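Local coordinates for alpha-amylase (PDB 6AZ5), which probably binds starch and related alpha-glucans as a family CBM41 carbohydrate-binding module of a surface-anchored amylase from a human gut bacterium, at residues T6-N11 with W51-I56; K22-M27 with S35-G40; W28-D33 with K65-K70; L69-D74 with Y102-D107. All coordinates share one frame; numbering follows the deposited sequence.

From the N terminus, strand 3-10 meets strand 49-58 in interaction 1, closing a long loop within which interaction 2 is nested: there strand 24-29 pairs with the start of strand 35-44, after a short turn and strand 32-33. Interaction 3 crosses both, since 28-33 lies inside the first loop while its partner, 65-70, follows strand 49-58; it sets strand 66-72 beside strand 24-29. Interaction 4 begins where interaction 3 ends, sharing Leu69 and Lys70, and closes the last loop with 102-107, after interactions 1 and 2 are complete. Tyr9 and Asp104 join interactions 1 and 4, and Asp24 and Arg72 join interactions 2 and 4.

Interaction 1 (T6-N11 with W51-I56); sequences TIYYYN and WFKQTI
The carbonyl oxygen of Phe52 takes two donors from the facing strand: Tyr9 N makes a hydrogen bond to Phe52 O at 2.9 Å, and Tyr8 CA adds a C-H...O contact. In return Phe52 N binds Tyr9 O at 2.9 Å, which makes Tyr9 and Phe52 a hydrogen-bonded pair where strands 3-10 and 49-58 run antiparallel. Further along, Ile7 N binds Gln54 O at 3.0 Å, nearly straight at the hydrogen (169°).

On the face carrying Ile7 and Tyr9, the Tyr9 and Phe52 side chains lie side by side, pointing the same way, with Tyr9 CD2 3.8 Å from Phe52 CD1. Ile7 CG2 rests against both Gln54 CG and Ile56 CD1, while the Gln54 amide reaches on to Tyr36 O. The Tyr9 hydroxyl accepts Asn11 ND2, close to the amide plane, and also bonds Asp104.

Tyr8, Tyr10 and Trp51 form an aromatic cluster. With CG beside its backbone N (chi1 -58°), the Trp51 indole receives Tyr10 CB over its six-membered ring, 3.8 Å from the centroid. The Tyr10 ring turns an edge toward the indole face, planes at 59°. Tyr8 CB touches Trp51 CE3 at 3.5 Å, and the edge of the Tyr8 ring meets Lys53 CB at CD1.

Tyrosine carbon thus does much of the packing. Because the Tyr9 hydroxyl, the Trp51 indole nitrogen and the Gln54 amide nitrogen find partners in Asp104, Asp44 and Tyr36, these large side chains can be buried against the sheet without leaving those groups unbonded.

Interaction 2 (K22-M27 with S35-G40); sequences KVDLWM and SYVFDG
A beta hairpin of the CBM41 domain is built here, with strand 24-29 running antiparallel to the first part of strand 35-44. Leu25 and Tyr36 form its hydrogen-bonded pair: Leu25 N reaches Tyr36 O at 2.8 Å, and Tyr36 N returns to Leu25 O. Tyr36 O also receives the amide of Gln54, which ties the hairpin to strand 49-58.

On the face with Asp24 and Ser35, the two side chains bond directly. Ser35 OG donates to Asp24 OD2 over 2.8 Å, arriving from well above the carboxylate plane (60° out of it). Arg72 and Asn75 bind the same oxygen, so three donors grip it, and the nearby guanidinium would probably help to keep this acid ionised.

The face with Leu25 and Tyr36 is mostly apolar, and Phe38 and Val23 join it. The Phe38 and Leu25 side chains cross at about a right angle, Leu25 CD2 3.6 Å from Phe38 CZ, and Val23 CG1 touches Phe38 CD2 at 3.8 Å. The edge of the Phe38 ring follows the Val23 backbone. With CG beside the backbone N and the chain extended to SD (chi2 180°), Met27 puts its sulfur against the Tyr36 ring in a Met-aromatic contact, Met27 SD lying 3.6 Å from Tyr36 CD1 and oblique to the ring. Beyond, the Tyr36 hydroxyl bonds Asp33 N.

Past the paired residues, Asp39 and Gly40 face Lys53 in a classic beta bulge. Just before it, Phe38 N binds Val23 O at 3.3 Å, and a water donates to both Val23 O and Phe38 O, 2.6 Å from the former.

Interaction 3 (W28-D33 with K65-K70); sequences WNAGLD and KTVGLK
With CG set between its backbone N and carbonyl carbon (chi1 63°) and the indole turned broadside by chi2 (97°), Trp28 of strand 24-29 lays a ring face over Gly68 of strand 66-72, its antiparallel neighbour in the beta sheet of the CBM41 domain. Gly68 CA makes a CH-pi contact 3.7 Å from the centroid of the six-membered ring, and Leu69 N lies over the same face. Any CB on residue 68 would collide with the indole, so the missing side chain permits the close fit. Beneath it the backbones form a hydrogen-bonded pair, Trp28 N to Gly68 O at 2.8 Å and Gly68 N to Trp28 O at 3.0 Å. Lys70 CE touches the far end of the ring at Trp28 CH2, while its ammonium pairs with Asp87. A serine in place of Trp28 would probably uncover the Gly68 backbone and take one aromatic surface from the Lys70 chain.

The chain then reverses through a type I' turn from Asn29 to Leu32, closed by Leu32 N to Asn29 O. Ala30 CB lands on Val67 CG2 at 3.8 Å. Leu32 crosses Val67 at about a right angle, its CD1 3.7 Å from both Val67 CG1 and Val67 CG2.

Interaction 4 (L69-D74 with Y102-D107); sequences LKARYD and YVDGSD
Two tyrosine hydroxyls carry this contact. Ala71 N donates to Tyr102 OH at 3.1 Å, fairly straight at the hydrogen (158°), with Ala71 N at the edge of the Tyr102 ring, in its plane. Beside that bond Ala71 CB packs on Tyr102 CE2 at 3.8 Å. Tyr73 and Asp104 approach each other from opposite directions, and Tyr73 OH donates to Asp104 OD1 over 2.8 Å, on the syn side of the carboxylate, with ring and carboxylate planes 52° apart.

Around this first shell, Leu69 CD1 slides past Tyr102 CD2, while the Tyr9 ring meets that of Tyr102. The Tyr102 hydroxyl also bonds Asp84, and Asp104 OD1 is shared with the hydroxyl of Tyr9. Asp84 and Asp104 bring like charges close together, which may raise the affinity of one of them for a proton. A phenylalanine in place of Tyr102 would probably leave Ala71 N without this acceptor and strip Asp84 of a hydrogen-bonding partner.

Asp104 is carried by a type II turn from Val103 to Ser106, closed by Ser106 N to Val103 O at 3.1 Å. Asp104 CG lies anti to the backbone N (chi1 -170°), extending the carboxylate toward Tyr73.

Strand 66-72 lies between strands 24-29 and 88-91, whereas strand 99-103 runs parallel to strand 3-10; Tyr102 joins strand 99-103 to strand 66-72 through Ala71, and just beyond the strand ends Asp104 and Tyr73 link the loops that follow them.

Interaction 1 (T6-N11 with W51-I56)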
# COMPACT_ATOMS: atom_id res chain seq x y z
N THR A 6 0.57 -3.19 8.18
CA THR A 6 -0.46 -2.35 7.59
C THR A 6 0.19 -1.46 6.55
O THR A 6 1.31 -0.99 6.74
CB THR A 6 -1.17 -1.49 8.65
OG1 THR A 6 -1.74 -2.35 9.65
CG2 THR A 6 -2.26 -0.65 8.03
N ILE A 7 -0.49 -1.23 5.44
CA ILE A 7 0.00 -0.27 4.47
C ILE A 7 -1.09 0.72 4.07
O ILE A 7 -2.18 0.34 3.65
CB ILE A 7 0.60 -0.98 3.22
CG1 ILE A 7 0.92 0.04 2.13
CG2 ILE A 7 -0.32 -2.05 2.69
CD1 ILE A 7 1.93 -0.48 1.12
N TYR A 8 -0.77 2.00 4.26
CA TYR A 8 -1.64 3.10 3.87
C TYR A 8 -1.25 3.63 2.50
O TYR A 8 -0.06 3.69 2.18
CB TYR A 8 -1.57 4.25 4.88
CG TYR A 8 -1.95 3.91 6.30
CD1 TYR A 8 -2.93 2.98 6.58
CD2 TYR A 8 -1.32 4.55 7.36
CE1 TYR A 8 -3.28 2.68 7.89
CE2 TYR A 8 -1.66 4.25 8.67
CZ TYR A 8 -2.63 3.32 8.93
OH TYR A 8 -2.97 3.03 10.23
N TYR A 9 -2.24 4.03 1.70
CA TYR A 9 -1.98 4.59 0.38
C TYR A 9 -2.76 5.87 0.13
O TYR A 9 -3.97 5.95 0.39
CB TYR A 9 -2.30 3.57 -0.71
CG TYR A 9 -2.28 4.12 -2.12
CD1 TYR A 9 -1.08 4.46 -2.74
CD2 TYR A 9 -3.45 4.30 -2.84
CE1 TYR A 9 -1.05 4.96 -4.03
CE2 TYR A 9 -3.44 4.80 -4.14
CZ TYR A 9 -2.23 5.13 -4.73
OH TYR A 9 -2.21 5.63 -6.01
N TYR A 10 -2.08 6.89 -0.36
CA TYR A 10 -2.75 8.15 -0.66
C TYR A 10 -2.55 8.54 -2.12
O TYR A 10 -1.44 8.47 -2.66
CB TYR A 10 -2.25 9.27 0.25
CG TYR A 10 -2.85 10.62 -0.09
CD1 TYR A 10 -4.10 10.98 0.39
CD2 TYR A 10 -2.16 11.52 -0.89
CE1 TYR A 10 -4.66 12.21 0.07
CE2 TYR A 10 -2.71 12.76 -1.21
CZ TYR A 10 -3.95 13.09 -0.73
OH TYR A 10 -4.50 14.32 -1.04
N ASN A 11 -3.65 8.96 -2.73
CA ASN A 11 -3.65 9.51 -4.08
C ASN A 11 -4.73 10.58 -4.15
O ASN A 11 -5.91 10.28 -4.00
CB ASN A 11 -3.89 8.42 -5.13
CG ASN A 11 -3.70 8.91 -6.56
OD1 ASN A 11 -4.00 10.06 -6.87
ND2 ASN A 11 -3.20 8.04 -7.42
N TRP A 51 -6.48 8.05 3.98
CA TRP A 51 -5.70 7.03 3.30
C TRP A 51 -6.53 5.78 3.03
O TRP A 51 -7.43 5.45 3.80
CB TRP A 51 -4.47 6.62 4.12
CG TRP A 51 -3.52 7.72 4.47
CD1 TRP A 51 -3.71 8.73 5.38
CD2 TRP A 51 -2.19 7.89 3.97
NE1 TRP A 51 -2.60 9.53 5.45
CE2 TRP A 51 -1.65 9.03 4.59
CE3 TRP A 51 -1.41 7.20 3.03
CZ2 TRP A 51 -0.37 9.49 4.31
CZ3 TRP A 51 -0.14 7.66 2.76
CH2 TRP A 51 0.37 8.79 3.39
N PHE A 52 -6.22 5.07 1.94
CA PHE A 52 -6.66 3.68 1.79
C PHE A 52 -5.84 2.84 2.77
O PHE A 52 -4.66 3.10 2.97
CB PHE A 52 -6.45 3.16 0.36
CG PHE A 52 -7.31 3.83 -0.68
CD1 PHE A 52 -6.86 4.96 -1.34
CD2 PHE A 52 -8.55 3.31 -1.00
CE1 PHE A 52 -7.65 5.57 -2.29
CE2 PHE A 52 -9.35 3.92 -1.95
CZ PHE A 52 -8.89 5.05 -2.60
N LYS A 53 -6.45 1.81 3.36
CA LYS A 53 -5.65 0.93 4.21
C LYS A 53 -5.95 -0.53 3.93
O LYS A 53 -7.03 -0.88 3.45
CB LYS A 53 -5.88 1.24 5.69
CG LYS A 53 -6.97 0.42 6.35
CD LYS A 53 -7.17 0.82 7.81
CE LYS A 53 -8.40 0.12 8.39
NZ LYS A 53 -8.81 0.73 9.68
N GLN A 54 -4.96 -1.38 4.22
CA GLN A 54 -5.15 -2.82 4.24
C GLN A 54 -4.04 -3.45 5.05
O GLN A 54 -3.00 -2.83 5.28
CB GLN A 54 -5.18 -3.39 2.83
CG GLN A 54 -3.87 -3.25 2.07
CD GLN A 54 -3.91 -3.95 0.73
OE1 GLN A 54 -4.20 -5.15 0.64
NE2 GLN A 54 -3.64 -3.21 -0.34
N THR A 55 -4.26 -4.67 5.51
CA THR A 55 -3.21 -5.41 6.20
C THR A 55 -2.72 -6.54 5.31
O THR A 55 -3.48 -7.08 4.51
CB THR A 55 -3.69 -5.98 7.54
OG1 THR A 55 -4.81 -6.84 7.31
CG2 THR A 55 -4.10 -4.87 8.49
N ILE A 56 -1.45 -6.88 5.44
CA ILE A 56 -0.87 -7.87 4.56
C ILE A 56 0.01 -8.80 5.39
O ILE A 56 0.80 -8.35 6.22
CB ILE A 56 -0.08 -7.20 3.42
CG1 ILE A 56 -1.06 -6.60 2.41
CG2 ILE A 56 0.82 -8.20 2.74
CD1 ILE A 56 -0.43 -5.77 1.32

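Interaction 2 (K22-M27 with S35-G40)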
# COMPACT_ATOMS: atom_id res chain seq x y z
N LYS A 22 -11.75 -0.96 -5.94
CA LYS A 22 -11.13 -0.89 -7.26
C LYS A 22 -9.64 -0.57 -7.16
O LYS A 22 -8.87 -0.90 -8.06
CB LYS A 22 -11.85 0.14 -8.13
CG LYS A 22 -13.37 -0.01 -8.09
CD LYS A 22 -14.08 0.85 -9.13
CE LYS A 22 -15.59 0.68 -9.01
NZ LYS A 22 -16.32 1.27 -10.15
N VAL A 23 -9.23 0.06 -6.07
CA VAL A 23 -7.81 0.38 -5.87
C VAL A 23 -7.10 -0.80 -5.22
O VAL A 23 -7.55 -1.30 -4.19
CB VAL A 23 -7.63 1.63 -4.97
CG1 VAL A 23 -6.17 2.05 -4.93
CG2 VAL A 23 -8.50 2.77 -5.47
N ASP A 24 -6.00 -1.25 -5.82
CA ASP A 24 -5.20 -2.29 -5.18
C ASP A 24 -3.70 -2.03 -5.29
O ASP A 24 -3.26 -0.97 -5.74
CB ASP A 24 -5.54 -3.69 -5.75
CG ASP A 24 -5.21 -3.84 -7.24
OD1 ASP A 24 -4.26 -3.22 -7.74
OD2 ASP A 24 -5.91 -4.63 -7.91
N LEU A 25 -2.93 -3.01 -4.84
CA LEU A 25 -1.49 -3.03 -5.00
C LEU A 25 -1.12 -4.27 -5.77
O LEU A 25 -1.58 -5.37 -5.45
CB LEU A 25 -0.77 -3.03 -3.65
CG LEU A 25 -1.03 -1.92 -2.64
CD1 LEU A 25 -0.26 -2.22 -1.35
CD2 LEU A 25 -0.65 -0.56 -3.22
N TRP A 26 -0.29 -4.12 -6.79
CA TRP A 26 0.32 -5.26 -7.45
C TRP A 26 1.67 -5.51 -6.80
O TRP A 26 2.56 -4.66 -6.85
CB TRP A 26 0.48 -5.02 -8.95
CG TRP A 26 0.81 -6.26 -9.70
CD1 TRP A 26 2.05 -6.68 -10.08
CD2 TRP A 26 -0.11 -7.26 -10.15
NE1 TRP A 26 1.96 -7.87 -10.75
CE2 TRP A 26 0.64 -8.25 -10.81
CE3 TRP A 26 -1.50 -7.40 -10.07
CZ2 TRP A 26 0.05 -9.37 -11.38
CZ3 TRP A 26 -2.08 -8.52 -10.64
CH2 TRP A 26 -1.31 -9.49 -11.29
N MET A 27 1.84 -6.66 -6.16
CA MET A 27 3.04 -6.89 -5.37
C MET A 27 3.78 -8.15 -5.79
O MET A 27 3.17 -9.09 -6.31
CB MET A 27 2.69 -6.95 -3.88
CG MET A 27 1.78 -5.83 -3.42
SD MET A 27 1.38 -5.93 -1.66
CE MET A 27 2.90 -5.30 -0.93
N SER A 35 -2.52 -9.32 -6.89
CA SER A 35 -3.31 -8.20 -6.40
C SER A 35 -3.63 -8.25 -4.90
O SER A 35 -3.95 -9.30 -4.35
CB SER A 35 -4.62 -8.13 -7.18
OG SER A 35 -5.44 -7.11 -6.65
N TYR A 36 -3.54 -7.08 -4.26
CA TYR A 36 -3.86 -6.90 -2.85
C TYR A 36 -4.73 -5.66 -2.70
O TYR A 36 -4.26 -4.54 -2.87
CB TYR A 36 -2.58 -6.79 -2.00
CG TYR A 36 -1.77 -8.06 -2.00
CD1 TYR A 36 -0.92 -8.36 -3.05
CD2 TYR A 36 -1.89 -8.98 -0.97
CE1 TYR A 36 -0.19 -9.53 -3.07
CE2 TYR A 36 -1.17 -10.15 -0.98
CZ TYR A 36 -0.32 -10.42 -2.03
OH TYR A 36 0.40 -11.59 -2.05
N VAL A 37 -6.01 -5.88 -2.38
CA VAL A 37 -7.04 -4.84 -2.50
C VAL A 37 -7.28 -4.09 -1.19
O VAL A 37 -7.45 -4.70 -0.14
CB VAL A 37 -8.38 -5.46 -2.99
CG1 VAL A 37 -9.49 -4.42 -2.99
CG2 VAL A 37 -8.23 -6.08 -4.37
N PHE A 38 -7.32 -2.77 -1.26
CA PHE A 38 -7.63 -1.97 -0.09
C PHE A 38 -9.08 -2.18 0.31
O PHE A 38 -9.97 -2.19 -0.55
CB PHE A 38 -7.35 -0.49 -0.35
CG PHE A 38 -5.89 -0.18 -0.55
CD1 PHE A 38 -5.05 -0.01 0.54
CD2 PHE A 38 -5.36 -0.06 -1.82
CE1 PHE A 38 -3.71 0.26 0.37
CE2 PHE A 38 -4.02 0.22 -2.00
CZ PHE A 38 -3.20 0.37 -0.91
N ASP A 39 -9.32 -2.35 1.60
CA ASP A 39 -10.67 -2.61 2.08
C ASP A 39 -11.03 -1.76 3.30
O ASP A 39 -12.04 -2.01 3.95
CB ASP A 39 -10.84 -4.10 2.41
CG ASP A 39 -9.76 -4.64 3.32
OD1 ASP A 39 -8.94 -3.86 3.85
OD2 ASP A 39 -9.73 -5.88 3.53
N GLY A 40 -10.21 -0.76 3.60
CA GLY A 40 -10.48 0.12 4.72
C GLY A 40 -9.90 1.51 4.51
O GLY A 40 -9.26 1.77 3.49
O HOH W 1 -9.74 -0.65 -2.85

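Interaction 3 (W28-D33 with K65-K70)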
# COMPACT_ATOMS: atom_id res chain seq x y z
N TRP A 28 5.09 -8.15 -5.59
CA TRP A 28 5.92 -9.31 -5.90
C TRP A 28 7.12 -9.42 -4.95
O TRP A 28 7.44 -8.47 -4.24
CB TRP A 28 6.39 -9.26 -7.35
CG TRP A 28 7.27 -8.09 -7.70
CD1 TRP A 28 8.63 -8.09 -7.75
CD2 TRP A 28 6.86 -6.77 -8.07
NE1 TRP A 28 9.09 -6.85 -8.12
CE2 TRP A 28 8.03 -6.02 -8.33
CE3 TRP A 28 5.62 -6.14 -8.21
CZ2 TRP A 28 7.99 -4.68 -8.70
CZ3 TRP A 28 5.58 -4.81 -8.58
CH2 TRP A 28 6.76 -4.09 -8.82
N ASN A 29 7.76 -10.59 -4.95
CA ASN A 29 8.83 -10.95 -4.00
C ASN A 29 8.36 -11.07 -2.56
O ASN A 29 7.26 -10.65 -2.21
CB ASN A 29 10.00 -9.97 -4.06
CG ASN A 29 10.62 -9.89 -5.44
OD1 ASN A 29 10.88 -8.80 -5.95
ND2 ASN A 29 10.84 -11.05 -6.06
N ALA A 30 9.21 -11.68 -1.73
CA ALA A 30 8.94 -11.92 -0.31
C ALA A 30 7.67 -12.75 -0.11
O ALA A 30 6.96 -12.57 0.87
CB ALA A 30 8.84 -10.60 0.45
N GLY A 31 7.41 -13.66 -1.04
CA GLY A 31 6.26 -14.54 -0.96
C GLY A 31 5.00 -13.93 -1.53
O GLY A 31 4.01 -14.62 -1.76
N LEU A 32 5.03 -12.62 -1.77
CA LEU A 32 3.87 -11.92 -2.28
C LEU A 32 3.70 -12.14 -3.78
O LEU A 32 4.68 -12.27 -4.51
CB LEU A 32 3.96 -10.43 -1.97
CG LEU A 32 4.06 -10.10 -0.48
CD1 LEU A 32 4.34 -8.63 -0.29
CD2 LEU A 32 2.77 -10.49 0.23
N ASP A 33 2.45 -12.17 -4.22
CA ASP A 33 2.15 -12.28 -5.65
C ASP A 33 0.77 -11.76 -6.01
O ASP A 33 -0.22 -12.10 -5.38
CB ASP A 33 2.28 -13.73 -6.10
CG ASP A 33 2.33 -13.86 -7.61
OD1 ASP A 33 3.11 -13.11 -8.23
OD2 ASP A 33 1.58 -14.68 -8.18
N LYS A 65 13.16 -8.96 3.91
CA LYS A 65 13.18 -9.03 2.45
C LYS A 65 12.58 -7.77 1.83
O LYS A 65 11.76 -7.08 2.44
CB LYS A 65 12.41 -10.25 1.95
CG LYS A 65 12.98 -11.58 2.40
CD LYS A 65 13.45 -12.40 1.21
CE LYS A 65 13.37 -13.89 1.50
NZ LYS A 65 14.19 -14.27 2.68
N THR A 66 13.00 -7.46 0.61
CA THR A 66 12.47 -6.31 -0.10
C THR A 66 11.25 -6.69 -0.94
O THR A 66 11.27 -7.68 -1.67
CB THR A 66 13.54 -5.67 -0.99
OG1 THR A 66 14.62 -5.22 -0.16
CG2 THR A 66 12.98 -4.48 -1.76
N VAL A 67 10.20 -5.90 -0.82
CA VAL A 67 8.97 -6.11 -1.58
C VAL A 67 8.89 -5.15 -2.75
O VAL A 67 9.13 -3.95 -2.59
CB VAL A 67 7.73 -5.92 -0.69
CG1 VAL A 67 6.46 -5.87 -1.54
CG2 VAL A 67 7.66 -7.01 0.35
N GLY A 68 8.56 -5.67 -3.92
CA GLY A 68 8.28 -4.83 -5.07
C GLY A 68 6.79 -4.61 -5.17
O GLY A 68 6.02 -5.54 -4.95
N LEU A 69 6.37 -3.39 -5.47
CA LEU A 69 4.95 -3.11 -5.59
C LEU A 69 4.65 -1.84 -6.38
O LEU A 69 5.51 -1.00 -6.58
CB LEU A 69 4.31 -2.99 -4.20
CG LEU A 69 4.35 -1.60 -3.56
CD1 LEU A 69 3.43 -1.55 -2.35
CD2 LEU A 69 5.77 -1.21 -3.16
N LYS A 70 3.41 -1.73 -6.83
CA LYS A 70 2.90 -0.48 -7.38
C LYS A 70 1.38 -0.43 -7.24
O LYS A 70 0.70 -1.45 -7.35
CB LYS A 70 3.32 -0.31 -8.84
CG LYS A 70 2.79 -1.38 -9.76
CD LYS A 70 3.38 -1.26 -11.16
CE LYS A 70 4.84 -1.67 -11.18
NZ LYS A 70 5.34 -1.85 -12.57

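Interaction 4 (L69-D74 with Y102-D107)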
# COMPACT_ATOMS: atom_id res chain seq x y z
N LEU A 69 6.37 -3.39 -5.47
CA LEU A 69 4.95 -3.11 -5.59
C LEU A 69 4.65 -1.84 -6.38
O LEU A 69 5.51 -1.00 -6.58
CB LEU A 69 4.31 -2.99 -4.20
CG LEU A 69 4.35 -1.60 -3.56
CD1 LEU A 69 3.43 -1.55 -2.35
CD2 LEU A 69 5.77 -1.21 -3.16
N LYS A 70 3.41 -1.73 -6.83
CA LYS A 70 2.90 -0.48 -7.38
C LYS A 70 1.38 -0.43 -7.24
O LYS A 70 0.70 -1.45 -7.35
CB LYS A 70 3.32 -0.31 -8.84
CG LYS A 70 2.79 -1.38 -9.76
CD LYS A 70 3.38 -1.26 -11.16
CE LYS A 70 4.84 -1.67 -11.18
NZ LYS A 70 5.34 -1.85 -12.57
N ALA A 71 0.85 0.75 -6.98
CA ALA A 71 -0.60 0.92 -6.89
C ALA A 71 -1.26 0.80 -8.26
O ALA A 71 -0.65 1.12 -9.28
CB ALA A 71 -0.92 2.27 -6.26
N ARG A 72 -2.51 0.32 -8.29
CA ARG A 72 -3.32 0.30 -9.51
C ARG A 72 -4.66 0.96 -9.21
O ARG A 72 -5.26 0.70 -8.17
CB ARG A 72 -3.52 -1.12 -10.03
CG ARG A 72 -2.22 -1.82 -10.38
CD ARG A 72 -2.48 -3.11 -11.14
NE ARG A 72 -3.45 -3.94 -10.44
CZ ARG A 72 -3.96 -5.08 -10.91
NH1 ARG A 72 -3.57 -5.52 -12.10
NH2 ARG A 72 -4.84 -5.76 -10.20
N TYR A 73 -5.12 1.83 -10.11
CA TYR A 73 -6.20 2.76 -9.79
C TYR A 73 -7.62 2.22 -10.00
O TYR A 73 -8.56 2.67 -9.34
CB TYR A 73 -6.04 4.05 -10.61
CG TYR A 73 -4.71 4.74 -10.43
CD1 TYR A 73 -4.01 4.64 -9.24
CD2 TYR A 73 -4.16 5.50 -11.46
CE1 TYR A 73 -2.79 5.28 -9.08
CE2 TYR A 73 -2.94 6.13 -11.30
CZ TYR A 73 -2.26 6.02 -10.11
OH TYR A 73 -1.05 6.65 -9.96
N ASP A 74 -7.77 1.28 -10.92
CA ASP A 74 -9.09 0.74 -11.23
C ASP A 74 -8.94 -0.68 -11.73
O ASP A 74 -8.81 -0.92 -12.93
CB ASP A 74 -9.80 1.62 -12.27
CG ASP A 74 -11.29 1.31 -12.39
OD1 ASP A 74 -11.73 0.25 -11.90
OD2 ASP A 74 -12.01 2.13 -13.00
N TYR A 102 2.47 4.83 1.83
CA TYR A 102 2.70 4.84 0.41
C TYR A 102 1.96 6.02 -0.20
O TYR A 102 0.74 5.99 -0.37
CB TYR A 102 2.26 3.50 -0.20
CG TYR A 102 2.40 3.36 -1.70
CD1 TYR A 102 3.17 4.24 -2.44
CD2 TYR A 102 1.80 2.29 -2.36
CE1 TYR A 102 3.30 4.09 -3.81
CE2 TYR A 102 1.93 2.13 -3.73
CZ TYR A 102 2.69 3.04 -4.45
OH TYR A 102 2.83 2.89 -5.81
N VAL A 103 2.72 7.08 -0.49
CA VAL A 103 2.20 8.19 -1.27
C VAL A 103 2.44 7.88 -2.73
O VAL A 103 3.57 7.58 -3.13
CB VAL A 103 2.87 9.53 -0.89
CG1 VAL A 103 2.64 10.57 -1.97
CG2 VAL A 103 2.35 10.02 0.46
N ASP A 104 1.37 7.92 -3.52
CA ASP A 104 1.47 7.72 -4.96
C ASP A 104 2.54 8.66 -5.51
O ASP A 104 2.47 9.87 -5.30
CB ASP A 104 0.12 7.98 -5.63
CG ASP A 104 0.11 7.56 -7.08
OD1 ASP A 104 -0.13 6.36 -7.35
OD2 ASP A 104 0.34 8.41 -7.96
N GLY A 105 3.54 8.09 -6.18
CA GLY A 105 4.64 8.87 -6.71
C GLY A 105 5.99 8.61 -6.05
O GLY A 105 7.00 9.18 -6.45
N SER A 106 6.01 7.74 -5.04
CA SER A 106 7.26 7.43 -4.34
C SER A 106 7.23 6.07 -3.63
O SER A 106 6.17 5.49 -3.41
CB SER A 106 7.58 8.53 -3.32
OG SER A 106 6.43 8.91 -2.59
N ASP A 107 8.41 5.57 -3.28
CA ASP A 107 8.54 4.36 -2.47
C ASP A 107 7.75 4.51 -1.17
O ASP A 107 7.68 5.60 -0.60
CB ASP A 107 10.01 4.06 -2.17
CG ASP A 107 10.71 3.30 -3.29
OD1 ASP A 107 10.04 2.52 -4.00
OD2 ASP A 107 11.94 3.45 -3.44